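Long-range contact in threonine--tRNA ligase catalytic subunit (Aeropyrum pernix, PDB 3A32), which probably attaches threonine to its cognate tRNA in two steps, first activating it with ATP, as a zinc-dependent class II synthetase that lacks an editing domain of its own: residues Arg127-Leu132 / Val297-Ile303. Residues are numbered along the deposited sequence; the frame is centred on the assembly and turned at random.
Sequences RSKLPL and VREEFGI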
ATOM      1  N   ARG A 127      25.759   9.209  10.194  1.00 15.31           N
ATOM      2  CA  ARG A 127      26.207   9.495  11.568  1.00 17.34           C
ATOM      3  C   ARG A 127      25.237  10.495  12.176  1.00 16.94           C
ATOM      4  O   ARG A 127      24.021  10.388  11.937  1.00 16.15           O
ATOM      5  CB  ARG A 127      27.657  10.007  11.595  1.00 18.35           C
ATOM      6  CG  ARG A 127      28.614   9.187  10.712  1.00 23.69           C
ATOM      7  CD  ARG A 127      29.946   8.897  11.395  1.00 35.44           C
ATOM      8  NE  ARG A 127      30.658   7.808  10.700  1.00 45.92           N
ATOM      9  CZ  ARG A 127      30.306   6.512  10.698  1.00 48.75           C
ATOM     10  NH1 ARG A 127      29.224   6.080  11.355  1.00 49.83           N
ATOM     11  NH2 ARG A 127      31.045   5.633  10.025  1.00 50.10           N
ATOM     12  N   SER A 128      25.770  11.481  12.898  1.00 16.07           N
ATOM     13  CA  SER A 128      24.950  12.457  13.638  1.00 16.57           C
ATOM     14  C   SER A 128      24.195  13.480  12.791  1.00 15.97           C
ATOM     15  O   SER A 128      23.415  14.268  13.349  1.00 16.69           O
ATOM     16  CB  SER A 128      25.792  13.202  14.696  1.00 16.58           C
ATOM     17  OG  SER A 128      26.836  13.903  14.050  1.00 16.58           O
ATOM     18  N   LYS A 129      24.398  13.504  11.469  1.00 15.72           N
ATOM     19  CA  LYS A 129      23.471  14.298  10.607  1.00 15.15           C
ATOM     20  C   LYS A 129      22.031  13.794  10.668  1.00 14.21           C
ATOM     21  O   LYS A 129      21.083  14.561  10.417  1.00 12.50           O
ATOM     22  CB  LYS A 129      23.912  14.309   9.152  1.00 16.38           C
ATOM     23  CG  LYS A 129      25.208  15.038   8.871  1.00 18.66           C
ATOM     24  CD  LYS A 129      25.224  15.404   7.415  1.00 21.37           C
ATOM     25  CE  LYS A 129      25.558  14.221   6.556  1.00 23.68           C
ATOM     26  NZ  LYS A 129      25.576  14.730   5.143  1.00 28.70           N
ATOM     27  N   LEU A 130      21.870  12.502  11.001  1.00 14.18           N
ATOM     28  CA  LEU A 130      20.528  11.915  11.194  1.00 14.06           C
ATOM     29  C   LEU A 130      19.906  12.609  12.403  1.00 14.54           C
ATOM     30  O   LEU A 130      20.493  12.571  13.490  1.00 15.30           O
ATOM     31  CB  LEU A 130      20.588  10.411  11.459  1.00 13.61           C
ATOM     32  CG  LEU A 130      19.261   9.618  11.401  1.00 13.73           C
ATOM     33  CD1 LEU A 130      18.641   9.576   9.983  1.00 13.70           C
ATOM     34  CD2 LEU A 130      19.467   8.221  11.918  1.00 12.40           C
ATOM     35  N   PRO A 131      18.747  13.267  12.219  1.00 13.90           N
ATOM     36  CA  PRO A 131      18.138  13.944  13.355  1.00 13.97           C
ATOM     37  C   PRO A 131      17.474  12.990  14.379  1.00 13.92           C
ATOM     38  O   PRO A 131      17.013  11.890  14.038  1.00 14.19           O
ATOM     39  CB  PRO A 131      17.090  14.867  12.705  1.00 13.61           C
ATOM     40  CG  PRO A 131      17.186  14.662  11.235  1.00 12.27           C
ATOM     41  CD  PRO A 131      17.929  13.401  10.999  1.00 13.71           C
ATOM     42  N   LEU A 132      17.472  13.410  15.633  1.00 13.72           N
ATOM     43  CA  LEU A 132      16.695  12.749  16.663  1.00 13.22           C
ATOM     44  C   LEU A 132      15.675  13.767  17.179  1.00 13.52           C
ATOM     45  O   LEU A 132      15.976  14.955  17.256  1.00 14.48           O
ATOM     46  CB  LEU A 132      17.610  12.282  17.801  1.00 12.40           C
ATOM     47  CG  LEU A 132      18.721  11.293  17.467  1.00 11.09           C
ATOM     48  CD1 LEU A 132      19.574  10.946  18.698  1.00  5.32           C
ATOM     49  CD2 LEU A 132      18.167   9.977  16.759  1.00 10.45           C
ATOM     50  N   VAL A 297      24.217   5.567  20.125  1.00 15.60           N
ATOM     51  CA  VAL A 297      23.740   6.944  20.386  1.00 15.51           C
ATOM     52  C   VAL A 297      24.730   7.773  21.208  1.00 16.84           C
ATOM     53  O   VAL A 297      24.849   8.993  21.037  1.00 16.31           O
ATOM     54  CB  VAL A 297      22.324   6.919  21.045  1.00 14.83           C
ATOM     55  CG1 VAL A 297      21.867   8.293  21.491  1.00 10.51           C
ATOM     56  CG2 VAL A 297      21.329   6.312  20.070  1.00 14.63           C
ATOM     57  N   ARG A 298      25.418   7.107  22.129  1.00 19.19           N
ATOM     58  CA  ARG A 298      26.374   7.779  23.006  1.00 21.59           C
ATOM     59  C   ARG A 298      27.568   8.195  22.162  1.00 21.37           C
ATOM     60  O   ARG A 298      27.942   9.373  22.160  1.00 23.02           O
ATOM     61  CB  ARG A 298      26.790   6.879  24.198  1.00 20.93           C
ATOM     62  CG  ARG A 298      27.658   7.597  25.229  1.00 24.14           C
ATOM     63  CD  ARG A 298      28.431   6.645  26.179  1.00 26.20           C
ATOM     64  NE  ARG A 298      29.108   5.526  25.505  1.00 32.44           N
ATOM     65  CZ  ARG A 298      28.697   4.253  25.538  1.00 34.62           C
ATOM     66  NH1 ARG A 298      27.580   3.897  26.215  1.00 31.89           N
ATOM     67  NH2 ARG A 298      29.414   3.330  24.881  1.00 34.69           N
ATOM     68  N   GLU A 299      28.148   7.239  21.438  1.00 21.64           N
ATOM     69  CA  GLU A 299      29.294   7.499  20.571  1.00 22.34           C
ATOM     70  C   GLU A 299      29.046   8.491  19.437  1.00 21.51           C
ATOM     71  O   GLU A 299      29.791   9.448  19.308  1.00 22.36           O
ATOM     72  CB  GLU A 299      29.866   6.198  20.035  1.00 22.52           C
ATOM     73  CG  GLU A 299      30.460   5.346  21.153  1.00 28.10           C
ATOM     74  CD  GLU A 299      30.599   3.867  20.800  1.00 34.76           C
ATOM     75  OE1 GLU A 299      30.368   3.478  19.622  1.00 40.28           O
ATOM     76  OE2 GLU A 299      30.933   3.078  21.716  1.00 38.26           O
ATOM     77  N   GLU A 300      27.985   8.294  18.658  1.00 20.75           N
ATOM     78  CA  GLU A 300      27.688   9.136  17.491  1.00 19.03           C
ATOM     79  C   GLU A 300      26.970  10.437  17.812  1.00 18.17           C
ATOM     80  O   GLU A 300      27.197  11.442  17.146  1.00 17.23           O
ATOM     81  CB  GLU A 300      26.865   8.365  16.458  1.00 19.41           C
ATOM     82  CG  GLU A 300      27.497   7.073  15.932  1.00 20.30           C
ATOM     83  CD  GLU A 300      28.826   7.298  15.200  1.00 25.06           C
ATOM     84  OE1 GLU A 300      29.069   8.403  14.664  1.00 27.07           O
ATOM     85  OE2 GLU A 300      29.643   6.357  15.163  1.00 28.39           O
ATOM     86  N   PHE A 301      26.086  10.443  18.809  1.00 17.72           N
ATOM     87  CA  PHE A 301      25.331  11.666  19.098  1.00 17.24           C
ATOM     88  C   PHE A 301      25.729  12.351  20.406  1.00 17.65           C
ATOM     89  O   PHE A 301      25.289  13.473  20.675  1.00 17.64           O
ATOM     90  CB  PHE A 301      23.809  11.427  19.065  1.00 16.97           C
ATOM     91  CG  PHE A 301      23.310  10.842  17.791  1.00 15.14           C
ATOM     92  CD1 PHE A 301      22.670  11.638  16.866  1.00 16.02           C
ATOM     93  CD2 PHE A 301      23.443   9.480  17.530  1.00 15.52           C
ATOM     94  CE1 PHE A 301      22.195  11.092  15.650  1.00 14.91           C
ATOM     95  CE2 PHE A 301      22.957   8.915  16.330  1.00 15.18           C
ATOM     96  CZ  PHE A 301      22.344   9.720  15.396  1.00 14.98           C
ATOM     97  N   GLY A 302      26.538  11.681  21.221  1.00 17.93           N
ATOM     98  CA  GLY A 302      26.877  12.215  22.557  1.00 19.09           C
ATOM     99  C   GLY A 302      25.672  12.398  23.494  1.00 19.26           C
ATOM    100  O   GLY A 302      25.637  13.334  24.316  1.00 18.32           O
ATOM    101  N   ILE A 303      24.674  11.516  23.325  1.00 19.32           N
ATOM    102  CA  ILE A 303      23.489  11.462  24.175  1.00 18.82           C
ATOM    103  C   ILE A 303      23.547  10.222  25.080  1.00 18.71           C
ATOM    104  O   ILE A 303      23.699   9.109  24.609  1.00 18.30           O
ATOM    105  CB  ILE A 303      22.197  11.538  23.308  1.00 19.20           C
ATOM    106  CG1 ILE A 303      22.066  12.949  22.722  1.00 19.75           C
ATOM    107  CG2 ILE A 303      20.946  11.184  24.104  1.00 17.37           C
ATOM    108  CD1 ILE A 303      21.224  13.007  21.527  1.00 21.77           C
TER
HETATM  109  O   HOH W   1      28.787  11.440  14.801  1.00 24.44           O
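Phe301, at the end of helix 293-301, packs against Leu132 in a contact centred on its ring, with a polar margin. It joins that helix to the loop linking helix 112-126 to strand 134-143, within the class II catalytic core. Leu132 CD1 lies over one face of the Phe301 ring in a CH-pi contact, 3.9 Å from the ring centroid. Leu132 CD1 also meets Ile303 CD1 at 3.9 Å. Leu130 comes to the ring edge by its carbonyl: Phe301 CE1 is 3.1 Å from Leu130 O, near the ring plane. Phe301 CG is anti to its own carbonyl carbon (chi1 -56°), which carries the ring out toward the loop. Replacing Phe301 by an alanine would probably open a gap beside Leu132 and leave its CD1 methyl without an aromatic face, and Leu130 O without the ring edge against it.

The polar margin is looser. One water donates to Glu300 O and to Glu300 OE1, and accepts a weak bond from Ser128 OG. Arg127 NH1 and Glu300 OE2 form a long salt bridge of 3.8 Å. The carboxylate oxygen lies well out of the guanidinium plane, so the attraction is between charges alone. Ring packing therefore centres the join, with water and charge adding to it along the exposed side.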